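Local coordinates for flagellar motor switch protein FliG (Aquifex aeolicus, PDB 3HJL) that probably forms part of the rotor-mounted switch complex at the base of the bacterial flagellum, where it contributes to torque generation and to setting the direction of rotation, at residues 263-268 and 306-311; 277-282 and 288-293. All blocks are in the same frame, centred on the assembly; numbering follows the deposited sequence.

Contact 1. Residues 263-268 and 306-311; sequences LMIALL and EKAQRQ
Ala-266 and Ala-308 bring two helices of the all-helical FliG C-terminal domain close together: helix 260-268 and the long helix 302-320. The short segments 263-268 and 306-311 have axes 7.5 Å apart at closest approach, with N-to-C directions 115° from each other. Small residues at the crossing make this closeness possible, and the CA atoms of Ala-266 and Gln-309 come within 4.6 Å.

The apolar part of the contact is built from methyl groups. Ala-308 CB reaches the backbone of the opposing helix, 3.6 Å from Ala-266 N, and lies 3.8 Å from Ala-266 CB. Ile-265 adds one branch: CG2, anti to its own backbone N, packs on Ala-308 CB at 3.8 Å, while the CG1 arm leads away from helix 302-320. Beyond the two segments, Ile-265 also touches Leu-297 and Val-300 in the loop before helix 302-320, and Ala-308 touches Thr-262.

The polar part rests on Gln-309 NE2, which bonds to Ala-266 O across the segments and weakly to Gly-269 O just beyond. Gln-309 CG packs on Ala-266 CB at 3.8 Å, and the chain, extended beyond CG, carries the amide past the methyl to the C-terminal part of helix 260-268. A leucine here would probably keep some of the cover over Ala-266 but leave the carbonyls of Ala-266 and Gly-269 without this donor. Gln-309 NE2 donates to Ala-266 O at 3.0 Å with an N-H...O angle of 168°, the oxygen lying nearly in the plane of the glutamine amide and the nitrogen in the carbonyl plane of Ala-266.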
# COMPACT_ATOMS: atom_id res chain seq x y z
N LEU A 263 -14.35 -28.03 -29.18
CA LEU A 263 -13.83 -27.44 -30.42
C LEU A 263 -14.86 -26.53 -31.11
O LEU A 263 -14.51 -25.49 -31.63
CB LEU A 263 -13.36 -28.53 -31.39
CG LEU A 263 -12.60 -28.05 -32.64
CD1 LEU A 263 -11.30 -27.37 -32.23
CD2 LEU A 263 -12.34 -29.18 -33.62
N MET A 264 -16.11 -26.98 -31.17
CA MET A 264 -17.19 -26.18 -31.75
C MET A 264 -17.31 -24.83 -31.06
O MET A 264 -17.35 -23.79 -31.73
CB MET A 264 -18.54 -26.89 -31.62
CG MET A 264 -18.83 -27.89 -32.73
SD MET A 264 -20.44 -28.69 -32.67
CE MET A 264 -21.46 -27.44 -31.94
N ILE A 265 -17.39 -24.86 -29.73
CA ILE A 265 -17.53 -23.66 -28.89
C ILE A 265 -16.33 -22.73 -29.06
O ILE A 265 -16.51 -21.52 -29.21
CB ILE A 265 -17.70 -24.04 -27.39
CG1 ILE A 265 -19.06 -24.73 -27.15
CG2 ILE A 265 -17.61 -22.79 -26.50
CD1 ILE A 265 -20.25 -23.78 -27.17
N ALA A 266 -15.13 -23.30 -29.03
CA ALA A 266 -13.87 -22.56 -29.25
C ALA A 266 -13.85 -21.84 -30.59
O ALA A 266 -13.35 -20.72 -30.69
CB ALA A 266 -12.68 -23.51 -29.18
N LEU A 267 -14.38 -22.50 -31.62
CA LEU A 267 -14.39 -21.95 -32.97
C LEU A 267 -15.45 -20.87 -33.21
O LEU A 267 -15.36 -20.16 -34.20
CB LEU A 267 -14.48 -23.06 -34.02
CG LEU A 267 -13.23 -23.95 -34.17
CD1 LEU A 267 -13.48 -25.01 -35.19
CD2 LEU A 267 -11.99 -23.16 -34.57
N LEU A 268 -16.43 -20.72 -32.31
CA LEU A 268 -17.43 -19.65 -32.43
C LEU A 268 -16.78 -18.27 -32.39
O LEU A 268 -17.16 -17.38 -33.16
CB LEU A 268 -18.48 -19.73 -31.31
CG LEU A 268 -19.51 -20.85 -31.34
CD1 LEU A 268 -20.37 -20.78 -30.09
CD2 LEU A 268 -20.38 -20.74 -32.59
N GLU A 306 -13.93 -18.49 -24.62
CA GLU A 306 -12.57 -18.34 -24.09
C GLU A 306 -12.06 -19.61 -23.39
O GLU A 306 -10.94 -20.04 -23.64
CB GLU A 306 -12.51 -17.15 -23.13
CG GLU A 306 -12.58 -15.79 -23.83
CD GLU A 306 -12.80 -14.60 -22.89
OE1 GLU A 306 -12.69 -13.45 -23.40
OE2 GLU A 306 -13.08 -14.78 -21.68
N LYS A 307 -12.90 -20.20 -22.53
CA LYS A 307 -12.57 -21.44 -21.80
C LYS A 307 -12.27 -22.61 -22.75
O LYS A 307 -11.31 -23.36 -22.53
CB LYS A 307 -13.71 -21.83 -20.84
CG LYS A 307 -13.44 -23.09 -19.99
CD LYS A 307 -14.62 -23.43 -19.08
CE LYS A 307 -14.45 -24.82 -18.46
NZ LYS A 307 -15.65 -25.26 -17.68
N ALA A 308 -13.12 -22.80 -23.75
CA ALA A 308 -12.91 -23.85 -24.74
C ALA A 308 -11.64 -23.60 -25.57
O ALA A 308 -10.91 -24.54 -25.89
CB ALA A 308 -14.13 -23.96 -25.65
N GLN A 309 -11.38 -22.33 -25.91
CA GLN A 309 -10.14 -21.97 -26.62
C GLN A 309 -8.87 -22.31 -25.84
O GLN A 309 -7.94 -22.90 -26.42
CB GLN A 309 -10.14 -20.49 -27.02
CG GLN A 309 -10.95 -20.21 -28.27
CD GLN A 309 -10.85 -18.80 -28.77
OE1 GLN A 309 -10.10 -17.99 -28.22
NE2 GLN A 309 -11.58 -18.49 -29.83
N ARG A 310 -8.83 -22.00 -24.54
CA ARG A 310 -7.67 -22.37 -23.71
C ARG A 310 -7.56 -23.88 -23.50
O ARG A 310 -6.45 -24.39 -23.32
CB ARG A 310 -7.65 -21.63 -22.36
CG ARG A 310 -8.75 -21.98 -21.37
CD ARG A 310 -8.56 -21.24 -20.04
NE ARG A 310 -8.78 -19.79 -20.17
CZ ARG A 310 -9.88 -19.10 -19.82
NH1 ARG A 310 -10.94 -19.69 -19.25
NH2 ARG A 310 -9.92 -17.78 -20.02
N GLN A 311 -8.70 -24.59 -23.52
CA GLN A 311 -8.71 -26.06 -23.42
C GLN A 311 -8.05 -26.70 -24.65
O GLN A 311 -7.29 -27.65 -24.53
CB GLN A 311 -10.13 -26.60 -23.22
CG GLN A 311 -10.62 -26.52 -21.77
CD GLN A 311 -12.06 -27.00 -21.58
OE1 GLN A 311 -12.79 -27.23 -22.55
NE2 GLN A 311 -12.46 -27.15 -20.33

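Contact 2. Residues 277-282 and 288-293; sequences KFLSNM and KLFLED
A Met-aromatic contact and a leucine pair join the end of helix 272-279, with the turn that follows it, to helix 284-296. Met-282 holds its terminal methyl over one face of the Phe-290 ring: CE stands 3.8 Å from the ring centroid and only 7° off the ring normal, a CH-pi contact almost centred on the ring. SD is farther out, 4.6 Å from the same centroid and oblique to the ring. The methionine chain is extended beyond CG and meets the phenylalanine side chain at about a right angle.

Two successive helices of the FliG C-terminal domain are thus packed together across a short connection. Leu-279 to Met-282 form a type I beta turn, which carries the chain out of the first helix and places the leucine and the methionine at its two ends, both facing helix 284-296.

Leu-279 divides its branches between two neighbours. Its CD2 lies 3.7 Å from Phe-290 CD1, approaching the ring obliquely, whereas CD1 lies close to Leu-291 CD2, at 3.4 Å. Phe-290 CG is anti to the backbone N (chi1 -169°), which swings the ring in between the helices. Within the turn, Asn-281 faces helix 248-255: its ND2 bonds to Asp-248 OD2 and more weakly to Lys-277 O.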
# COMPACT_ATOMS: atom_id res chain seq x y z
N LYS A 277 -9.16 -24.20 -41.10
CA LYS A 277 -7.98 -25.02 -40.81
C LYS A 277 -8.38 -26.36 -40.17
O LYS A 277 -7.82 -27.40 -40.50
CB LYS A 277 -7.03 -24.26 -39.90
CG LYS A 277 -5.69 -24.91 -39.74
CD LYS A 277 -4.56 -23.89 -39.63
CE LYS A 277 -3.20 -24.56 -39.72
NZ LYS A 277 -2.96 -25.23 -41.03
N PHE A 278 -9.35 -26.32 -39.26
CA PHE A 278 -9.89 -27.53 -38.62
C PHE A 278 -10.86 -28.27 -39.54
O PHE A 278 -10.72 -29.48 -39.75
CB PHE A 278 -10.57 -27.21 -37.28
CG PHE A 278 -9.60 -27.03 -36.14
CD1 PHE A 278 -9.01 -28.14 -35.54
CD2 PHE A 278 -9.31 -25.77 -35.63
CE1 PHE A 278 -8.14 -28.00 -34.48
CE2 PHE A 278 -8.43 -25.61 -34.56
CZ PHE A 278 -7.85 -26.72 -33.98
N LEU A 279 -11.83 -27.54 -40.11
CA LEU A 279 -12.85 -28.11 -41.01
C LEU A 279 -12.29 -28.82 -42.24
O LEU A 279 -12.84 -29.84 -42.66
CB LEU A 279 -13.83 -27.02 -41.46
CG LEU A 279 -14.75 -26.43 -40.39
CD1 LEU A 279 -15.41 -25.16 -40.90
CD2 LEU A 279 -15.81 -27.46 -39.93
N SER A 280 -11.21 -28.31 -42.81
CA SER A 280 -10.59 -28.91 -44.00
C SER A 280 -9.86 -30.22 -43.72
O SER A 280 -9.50 -30.93 -44.65
CB SER A 280 -9.61 -27.94 -44.65
OG SER A 280 -8.51 -27.69 -43.79
N ASN A 281 -9.59 -30.51 -42.44
CA ASN A 281 -8.93 -31.75 -42.03
C ASN A 281 -9.89 -32.82 -41.49
O ASN A 281 -9.45 -33.92 -41.12
CB ASN A 281 -7.83 -31.43 -41.01
CG ASN A 281 -6.60 -30.80 -41.67
OD1 ASN A 281 -6.03 -31.37 -42.59
ND2 ASN A 281 -6.19 -29.63 -41.19
N MET A 282 -11.19 -32.52 -41.45
CA MET A 282 -12.22 -33.51 -41.12
C MET A 282 -12.71 -34.13 -42.43
O MET A 282 -12.32 -33.70 -43.52
CB MET A 282 -13.41 -32.85 -40.42
CG MET A 282 -13.08 -32.01 -39.21
SD MET A 282 -14.55 -31.21 -38.56
CE MET A 282 -13.82 -30.06 -37.39
N LYS A 288 -19.44 -31.11 -42.42
CA LYS A 288 -20.80 -30.64 -42.68
C LYS A 288 -21.66 -30.66 -41.41
O LYS A 288 -22.33 -29.68 -41.10
CB LYS A 288 -21.46 -31.47 -43.79
CG LYS A 288 -22.88 -31.02 -44.19
CD LYS A 288 -23.52 -31.98 -45.19
CE LYS A 288 -25.04 -31.89 -45.16
NZ LYS A 288 -25.66 -32.95 -46.02
N LEU A 289 -21.65 -31.80 -40.71
CA LEU A 289 -22.40 -31.94 -39.44
C LEU A 289 -21.87 -30.99 -38.33
O LEU A 289 -22.65 -30.54 -37.49
CB LEU A 289 -22.38 -33.41 -38.97
CG LEU A 289 -23.09 -33.78 -37.65
CD1 LEU A 289 -24.56 -33.37 -37.67
CD2 LEU A 289 -22.97 -35.27 -37.38
N PHE A 290 -20.57 -30.72 -38.34
CA PHE A 290 -19.93 -29.83 -37.34
C PHE A 290 -20.43 -28.39 -37.47
O PHE A 290 -20.77 -27.75 -36.47
CB PHE A 290 -18.41 -29.88 -37.54
CG PHE A 290 -17.62 -29.23 -36.43
CD1 PHE A 290 -17.22 -27.90 -36.53
CD2 PHE A 290 -17.14 -29.99 -35.37
CE1 PHE A 290 -16.44 -27.31 -35.56
CE2 PHE A 290 -16.34 -29.42 -34.40
CZ PHE A 290 -16.00 -28.07 -34.49
N LEU A 291 -20.43 -27.89 -38.71
CA LEU A 291 -20.95 -26.55 -39.02
C LEU A 291 -22.43 -26.42 -38.68
O LEU A 291 -22.87 -25.38 -38.18
CB LEU A 291 -20.74 -26.23 -40.50
CG LEU A 291 -19.31 -26.02 -40.97
CD1 LEU A 291 -19.25 -25.93 -42.48
CD2 LEU A 291 -18.71 -24.77 -40.33
N GLU A 292 -23.20 -27.47 -38.97
CA GLU A 292 -24.63 -27.50 -38.66
C GLU A 292 -24.89 -27.49 -37.16
O GLU A 292 -25.74 -26.73 -36.68
CB GLU A 292 -25.30 -28.71 -39.32
CG GLU A 292 -25.42 -28.59 -40.83
CD GLU A 292 -25.85 -29.88 -41.51
OE1 GLU A 292 -26.20 -30.86 -40.81
OE2 GLU A 292 -25.84 -29.91 -42.76
N ASP A 293 -24.15 -28.32 -36.42
CA ASP A 293 -24.24 -28.33 -34.96
C ASP A 293 -23.72 -27.03 -34.33
O ASP A 293 -24.16 -26.68 -33.23
CB ASP A 293 -23.51 -29.54 -34.37
CG ASP A 293 -24.19 -30.86 -34.68
OD1 ASP A 293 -23.46 -31.86 -34.84
OD2 ASP A 293 -25.44 -30.92 -34.77

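How the contacts relate
Contact 2 is nested in the loop closed by contact 1, and their centres lie 14 Å apart within the FliG C-terminal domain. Helix 260-268 is shared ground: its alanine side meets 306-311, while other side chains pack against Phe-290 of contact 2. Leu-263 CG lies 3.9 Å from Phe-290 CZ, and Leu-267 CD1 lies 3.8 Å from Phe-290 CE1. Met-264 also touches this ring, and Leu-263 and Leu-267 reach Phe-278 of helix 272-279. The salt bridge from Asp-293 to Lys-260 adds a polar tie between helices 284-296 and 260-268. Both contacts lie away from the EHPQR motif.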